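Local coordinates for protein pseudouridine synthase (Pyrococcus abyssi, PDB 2AUS) that probably isomerises uridine to pseudouridine in RNA, as the archaeal Cbf5 member of the TruB family of pseudouridine synthases, at residues A64-K67 and R68-L72; E94-T97 and R98-Q101. One frame throughout, in Å; residues are numbered along the deposited sequence.

Contact 1: residues A64-K67 and R68-L72; sequences AWIK and RILNL
Arg-68 sets CG anti to its carbonyl carbon (chi1 -58°) and runs extended to NE. This lays the chain back along the helix toward Ala-64 and Trp-65. Residues 64-69 are the last turns of helix 59-69, and a Schellman motif ends it. Arg-68 NH1 meets the edge of the indole, 3.4 Å from Trp-65 CD1, with the two planes 62° apart. NH1 also lies 3.5 Å from Ala-64 CB. The next residue, Ile-69, places CG1 3.0 Å from Trp-65 O. That carbonyl accepts a nearly straight bond from Ile-69 N (2.9 Å). With an alanine here, Trp-65 O would keep its backbone bond but is likely to lose the cover of CG1 and CD1, and a gap would probably open against Val-221 and an aromatic side chain of another protein chain. Ile-66 and Leu-70 lie side by side, CG2 to CD1, and both pack on strand 47-53. Asn-71 has positive phi and is the C-prime residue. Its N makes a weak hydrogen bond to Arg-68 O. Leu-72 N reaches back to Lys-67 O at 2.8 Å. A water donates both to Lys-67 O and to Leu-72 O, at 2.7 Å from the latter.

Contact 2: residues E94-T97 and R98-Q101; sequences ERAT and RVVQ
Ala-96 and Val-99 meet through backbone and side chain. Val-99 N donates to Ala-96 O at 2.7 Å, with an N-H...O angle of 164°. Val-99 CG1 sits between its own N and carbonyl carbon (chi1 80°), and there it lies 3.1 Å from the same Ala-96 O. Ala-96 CB and Val-99 CG1 are in loose apolar contact. Val-100 CG2 approaches the next carbonyl, 3.4 Å from Thr-97 O. The turn before is gripped twice. Glu-94 O accepts from Thr-97 N and, at 2.7 Å, from Thr-97 OG1. The hydroxyl is thus tied to the backbone three residues back. Between these turns a water takes the place of a direct bond. It donates to Arg-95 O and accepts from Arg-98 N at 2.9 Å. Further out, Ala-96 packs on Met-243, while Val-99 and Val-100 rest on Ala-92 of strand 88-93. Arg-95 NH2 donates a hydrogen bond to Phe-324 O. Hydrogen bonds from Thr-97 N to Glu-94 O, Val-99 N to Ala-96 O and Gln-101 N to Arg-98 O each reach three residues back, the pattern of a 3-10 helix, here following strand 88-93 in the TruB family region.

How the contacts relate
The two contacts lie in series along the chain, and neither nests in nor crosses the other. Both are local, so neither closes a long loop. Contact 1 comes first and finishes helix 59-69. The chain then turns into strand 75-77 and later returns along strand 88-93, its antiparallel partner. Contact 2 begins directly after that strand and leads on toward strand 108-116. Their centres are about 15 Å apart. They touch where Leu-72 CA packs 3.5 Å from Glu-94 OE2. The other oxygen, Glu-94 OE1, accepts from the backbone N of Glu-73 and of Lys-74. The start of contact 2 is thereby tied to the chain just beyond contact 1.

Contact 1: residues A64-K67 and R68-L72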
ATOM      1  N   ALA A  64      11.481  -1.905   9.984  1.00 44.19           N
ATOM      2  CA  ALA A  64      10.503  -1.835  11.064  1.00 44.99           C
ATOM      3  C   ALA A  64       9.594  -3.064  10.989  1.00 44.23           C
ATOM      4  O   ALA A  64       9.276  -3.666  12.009  1.00 44.91           O
ATOM      5  CB  ALA A  64       9.670  -0.549  10.949  1.00 42.61           C
ATOM      6  N   TRP A  65       9.179  -3.432   9.778  1.00 45.26           N
ATOM      7  CA  TRP A  65       8.319  -4.603   9.587  1.00 45.58           C
ATOM      8  C   TRP A  65       9.032  -5.872  10.029  1.00 44.10           C
ATOM      9  O   TRP A  65       8.441  -6.751  10.656  1.00 44.73           O
ATOM     10  CB  TRP A  65       7.917  -4.763   8.116  1.00 47.69           C
ATOM     11  CG  TRP A  65       6.906  -3.771   7.632  1.00 54.43           C
ATOM     12  CD1 TRP A  65       6.033  -3.046   8.396  1.00 54.10           C
ATOM     13  CD2 TRP A  65       6.608  -3.447   6.264  1.00 56.71           C
ATOM     14  NE1 TRP A  65       5.211  -2.296   7.590  1.00 57.03           N
ATOM     15  CE2 TRP A  65       5.540  -2.522   6.278  1.00 57.36           C
ATOM     16  CE3 TRP A  65       7.138  -3.852   5.029  1.00 57.61           C
ATOM     17  CZ2 TRP A  65       4.989  -1.994   5.102  1.00 59.29           C
ATOM     18  CZ3 TRP A  65       6.590  -3.327   3.858  1.00 58.38           C
ATOM     19  CH2 TRP A  65       5.525  -2.408   3.906  1.00 58.84           C
ATOM     20  N   ILE A  66      10.309  -5.972   9.684  1.00 42.27           N
ATOM     21  CA  ILE A  66      11.091  -7.142  10.044  1.00 40.89           C
ATOM     22  C   ILE A  66      11.187  -7.280  11.571  1.00 40.33           C
ATOM     23  O   ILE A  66      11.081  -8.383  12.106  1.00 37.98           O
ATOM     24  CB  ILE A  66      12.490  -7.069   9.386  1.00 39.07           C
ATOM     25  CG1 ILE A  66      12.361  -7.435   7.902  1.00 38.77           C
ATOM     26  CG2 ILE A  66      13.471  -7.979  10.100  1.00 38.44           C
ATOM     27  CD1 ILE A  66      13.617  -7.226   7.102  1.00 37.62           C
ATOM     28  N   LYS A  67      11.361  -6.160  12.268  1.00 38.88           N
ATOM     29  CA  LYS A  67      11.451  -6.194  13.725  1.00 40.86           C
ATOM     30  C   LYS A  67      10.132  -6.676  14.325  1.00 41.82           C
ATOM     31  O   LYS A  67      10.123  -7.421  15.312  1.00 42.58           O
ATOM     32  CB  LYS A  67      11.803  -4.809  14.284  1.00 40.03           C
ATOM     33  CG  LYS A  67      13.136  -4.268  13.779  1.00 41.78           C
ATOM     34  CD  LYS A  67      13.726  -3.213  14.708  1.00 43.85           C
ATOM     35  CE  LYS A  67      12.858  -1.972  14.791  1.00 48.08           C
ATOM     36  NZ  LYS A  67      13.421  -0.972  15.749  1.00 48.55           N
ATOM     37  N   ARG A  68       9.019  -6.268  13.719  1.00 41.63           N
ATOM     38  CA  ARG A  68       7.709  -6.672  14.202  1.00 42.56           C
ATOM     39  C   ARG A  68       7.468  -8.148  13.939  1.00 40.73           C
ATOM     40  O   ARG A  68       7.027  -8.871  14.821  1.00 39.78           O
ATOM     41  CB  ARG A  68       6.604  -5.842  13.538  1.00 46.46           C
ATOM     42  CG  ARG A  68       6.754  -4.353  13.773  1.00 52.76           C
ATOM     43  CD  ARG A  68       5.474  -3.585  13.491  1.00 57.76           C
ATOM     44  NE  ARG A  68       5.684  -2.153  13.704  1.00 64.13           N
ATOM     45  CZ  ARG A  68       6.137  -1.313  12.776  1.00 66.85           C
ATOM     46  NH1 ARG A  68       6.419  -1.752  11.555  1.00 67.99           N
ATOM     47  NH2 ARG A  68       6.330  -0.034  13.072  1.00 66.96           N
ATOM     48  N   ILE A  69       7.770  -8.593  12.726  1.00 40.28           N
ATOM     49  CA  ILE A  69       7.575  -9.987  12.353  1.00 41.09           C
ATOM     50  C   ILE A  69       8.393 -10.944  13.211  1.00 40.76           C
ATOM     51  O   ILE A  69       7.876 -11.944  13.707  1.00 40.82           O
ATOM     52  CB  ILE A  69       7.962 -10.230  10.881  1.00 42.17           C
ATOM     53  CG1 ILE A  69       7.105  -9.352   9.970  1.00 42.93           C
ATOM     54  CG2 ILE A  69       7.802 -11.717  10.542  1.00 41.76           C
ATOM     55  CD1 ILE A  69       7.565  -9.344   8.520  1.00 45.19           C
ATOM     56  N   LEU A  70       9.674 -10.639  13.385  1.00 39.89           N
ATOM     57  CA  LEU A  70      10.537 -11.511  14.161  1.00 41.16           C
ATOM     58  C   LEU A  70      10.595 -11.144  15.640  1.00 41.47           C
ATOM     59  O   LEU A  70      11.412 -11.679  16.375  1.00 42.14           O
ATOM     60  CB  LEU A  70      11.942 -11.523  13.553  1.00 40.13           C
ATOM     61  CG  LEU A  70      12.023 -11.872  12.058  1.00 41.25           C
ATOM     62  CD1 LEU A  70      13.483 -11.847  11.599  1.00 39.09           C
ATOM     63  CD2 LEU A  70      11.408 -13.247  11.807  1.00 38.44           C
ATOM     64  N   ASN A  71       9.721 -10.240  16.077  1.00 42.98           N
ATOM     65  CA  ASN A  71       9.686  -9.843  17.484  1.00 43.95           C
ATOM     66  C   ASN A  71      11.083  -9.477  17.982  1.00 44.11           C
ATOM     67  O   ASN A  71      11.548  -9.986  19.002  1.00 41.83           O
ATOM     68  CB  ASN A  71       9.110 -10.988  18.327  1.00 44.46           C
ATOM     69  CG  ASN A  71       7.602 -11.138  18.155  1.00 46.46           C
ATOM     70  OD1 ASN A  71       6.824 -10.516  18.873  1.00 46.15           O
ATOM     71  ND2 ASN A  71       7.190 -11.951  17.189  1.00 47.49           N
ATOM     72  N   LEU A  72      11.742  -8.586  17.252  1.00 44.79           N
ATOM     73  CA  LEU A  72      13.091  -8.153  17.598  1.00 46.57           C
ATOM     74  C   LEU A  72      13.077  -6.779  18.242  1.00 46.37           C
ATOM     75  O   LEU A  72      12.104  -6.043  18.132  1.00 43.66           O
ATOM     76  CB  LEU A  72      13.964  -8.086  16.344  1.00 45.32           C
ATOM     77  CG  LEU A  72      13.927  -9.269  15.377  1.00 47.53           C
ATOM     78  CD1 LEU A  72      14.822  -8.956  14.191  1.00 45.52           C
ATOM     79  CD2 LEU A  72      14.372 -10.542  16.077  1.00 43.34           C
TER
HETATM   80  O   HOH W   1       9.368  -6.187  17.995  1.00 50.42           O

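Contact 2: residues E94-T97 and R98-Q101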
ATOM      1  N   GLU A  94      19.321  -7.746  15.677  1.00 42.35           N
ATOM      2  CA  GLU A  94      19.724  -7.632  17.069  1.00 43.46           C
ATOM      3  C   GLU A  94      21.199  -7.297  17.292  1.00 41.41           C
ATOM      4  O   GLU A  94      21.671  -6.228  16.915  1.00 41.34           O
ATOM      5  CB  GLU A  94      19.368  -8.942  17.784  1.00 45.77           C
ATOM      6  CG  GLU A  94      17.910  -9.364  17.599  1.00 50.18           C
ATOM      7  CD  GLU A  94      16.953  -8.654  18.558  1.00 54.32           C
ATOM      8  OE1 GLU A  94      17.099  -7.432  18.770  1.00 55.76           O
ATOM      9  OE2 GLU A  94      16.043  -9.321  19.099  1.00 57.86           O
ATOM     10  N   ARG A  95      21.920  -8.232  17.902  1.00 41.69           N
ATOM     11  CA  ARG A  95      23.336  -8.061  18.215  1.00 42.40           C
ATOM     12  C   ARG A  95      24.251  -7.875  17.007  1.00 41.68           C
ATOM     13  O   ARG A  95      25.353  -7.344  17.136  1.00 39.83           O
ATOM     14  CB  ARG A  95      23.813  -9.258  19.036  1.00 44.92           C
ATOM     15  CG  ARG A  95      23.182  -9.355  20.414  1.00 50.28           C
ATOM     16  CD  ARG A  95      23.989  -8.570  21.427  1.00 58.16           C
ATOM     17  NE  ARG A  95      25.391  -8.990  21.400  1.00 64.13           N
ATOM     18  CZ  ARG A  95      26.344  -8.471  22.168  1.00 66.58           C
ATOM     19  NH1 ARG A  95      26.049  -7.506  23.035  1.00 68.87           N
ATOM     20  NH2 ARG A  95      27.591  -8.908  22.059  1.00 66.97           N
ATOM     21  N   ALA A  96      23.799  -8.312  15.836  1.00 40.28           N
ATOM     22  CA  ALA A  96      24.585  -8.186  14.615  1.00 40.49           C
ATOM     23  C   ALA A  96      24.253  -6.916  13.830  1.00 39.99           C
ATOM     24  O   ALA A  96      24.895  -6.616  12.819  1.00 39.26           O
ATOM     25  CB  ALA A  96      24.352  -9.398  13.732  1.00 39.60           C
ATOM     26  N   THR A  97      23.254  -6.179  14.298  1.00 40.45           N
ATOM     27  CA  THR A  97      22.803  -4.960  13.636  1.00 40.24           C
ATOM     28  C   THR A  97      23.883  -4.123  12.973  1.00 39.38           C
ATOM     29  O   THR A  97      23.762  -3.773  11.802  1.00 40.42           O
ATOM     30  CB  THR A  97      22.012  -4.048  14.614  1.00 40.77           C
ATOM     31  OG1 THR A  97      20.769  -4.676  14.951  1.00 41.23           O
ATOM     32  CG2 THR A  97      21.709  -2.694  13.968  1.00 41.62           C
ATOM     33  N   ARG A  98      24.944  -3.818  13.704  1.00 39.20           N
ATOM     34  CA  ARG A  98      26.015  -2.979  13.172  1.00 40.21           C
ATOM     35  C   ARG A  98      26.948  -3.656  12.160  1.00 39.57           C
ATOM     36  O   ARG A  98      27.827  -2.999  11.599  1.00 36.72           O
ATOM     37  CB  ARG A  98      26.851  -2.415  14.326  1.00 43.92           C
ATOM     38  CG  ARG A  98      26.043  -1.712  15.416  1.00 49.19           C
ATOM     39  CD  ARG A  98      25.487  -0.374  14.953  1.00 56.78           C
ATOM     40  NE  ARG A  98      24.689   0.297  15.988  1.00 63.41           N
ATOM     41  CZ  ARG A  98      25.122   0.577  17.220  1.00 65.74           C
ATOM     42  NH1 ARG A  98      26.354   0.245  17.591  1.00 67.20           N
ATOM     43  NH2 ARG A  98      24.326   1.195  18.087  1.00 64.74           N
ATOM     44  N   VAL A  99      26.774  -4.954  11.916  1.00 38.41           N
ATOM     45  CA  VAL A  99      27.654  -5.633  10.959  1.00 39.17           C
ATOM     46  C   VAL A  99      27.447  -5.124   9.517  1.00 41.25           C
ATOM     47  O   VAL A  99      28.277  -5.372   8.632  1.00 41.08           O
ATOM     48  CB  VAL A  99      27.463  -7.181  10.999  1.00 37.65           C
ATOM     49  CG1 VAL A  99      26.221  -7.593  10.209  1.00 35.00           C
ATOM     50  CG2 VAL A  99      28.706  -7.862  10.462  1.00 35.50           C
ATOM     51  N   VAL A 100      26.353  -4.405   9.279  1.00 42.96           N
ATOM     52  CA  VAL A 100      26.108  -3.867   7.939  1.00 45.10           C
ATOM     53  C   VAL A 100      27.171  -2.833   7.575  1.00 45.80           C
ATOM     54  O   VAL A 100      27.281  -2.428   6.422  1.00 45.99           O
ATOM     55  CB  VAL A 100      24.704  -3.213   7.811  1.00 44.93           C
ATOM     56  CG1 VAL A 100      23.636  -4.273   7.891  1.00 45.66           C
ATOM     57  CG2 VAL A 100      24.505  -2.172   8.894  1.00 45.90           C
ATOM     58  N   GLN A 101      27.950  -2.409   8.564  1.00 45.74           N
ATOM     59  CA  GLN A 101      29.023  -1.448   8.331  1.00 48.28           C
ATOM     60  C   GLN A 101      30.046  -2.092   7.385  1.00 47.03           C
ATOM     61  O   GLN A 101      30.740  -1.411   6.635  1.00 45.79           O
ATOM     62  CB  GLN A 101      29.719  -1.088   9.655  1.00 50.91           C
ATOM     63  CG  GLN A 101      30.840  -0.052   9.516  1.00 56.48           C
ATOM     64  CD  GLN A 101      31.825  -0.074  10.684  1.00 59.09           C
ATOM     65  OE1 GLN A 101      31.430  -0.206  11.843  1.00 61.02           O
ATOM     66  NE2 GLN A 101      33.113   0.077  10.379  1.00 57.95           N
TER
HETATM   67  O   HOH W   2      25.437  -4.693  16.447  1.00 37.60           O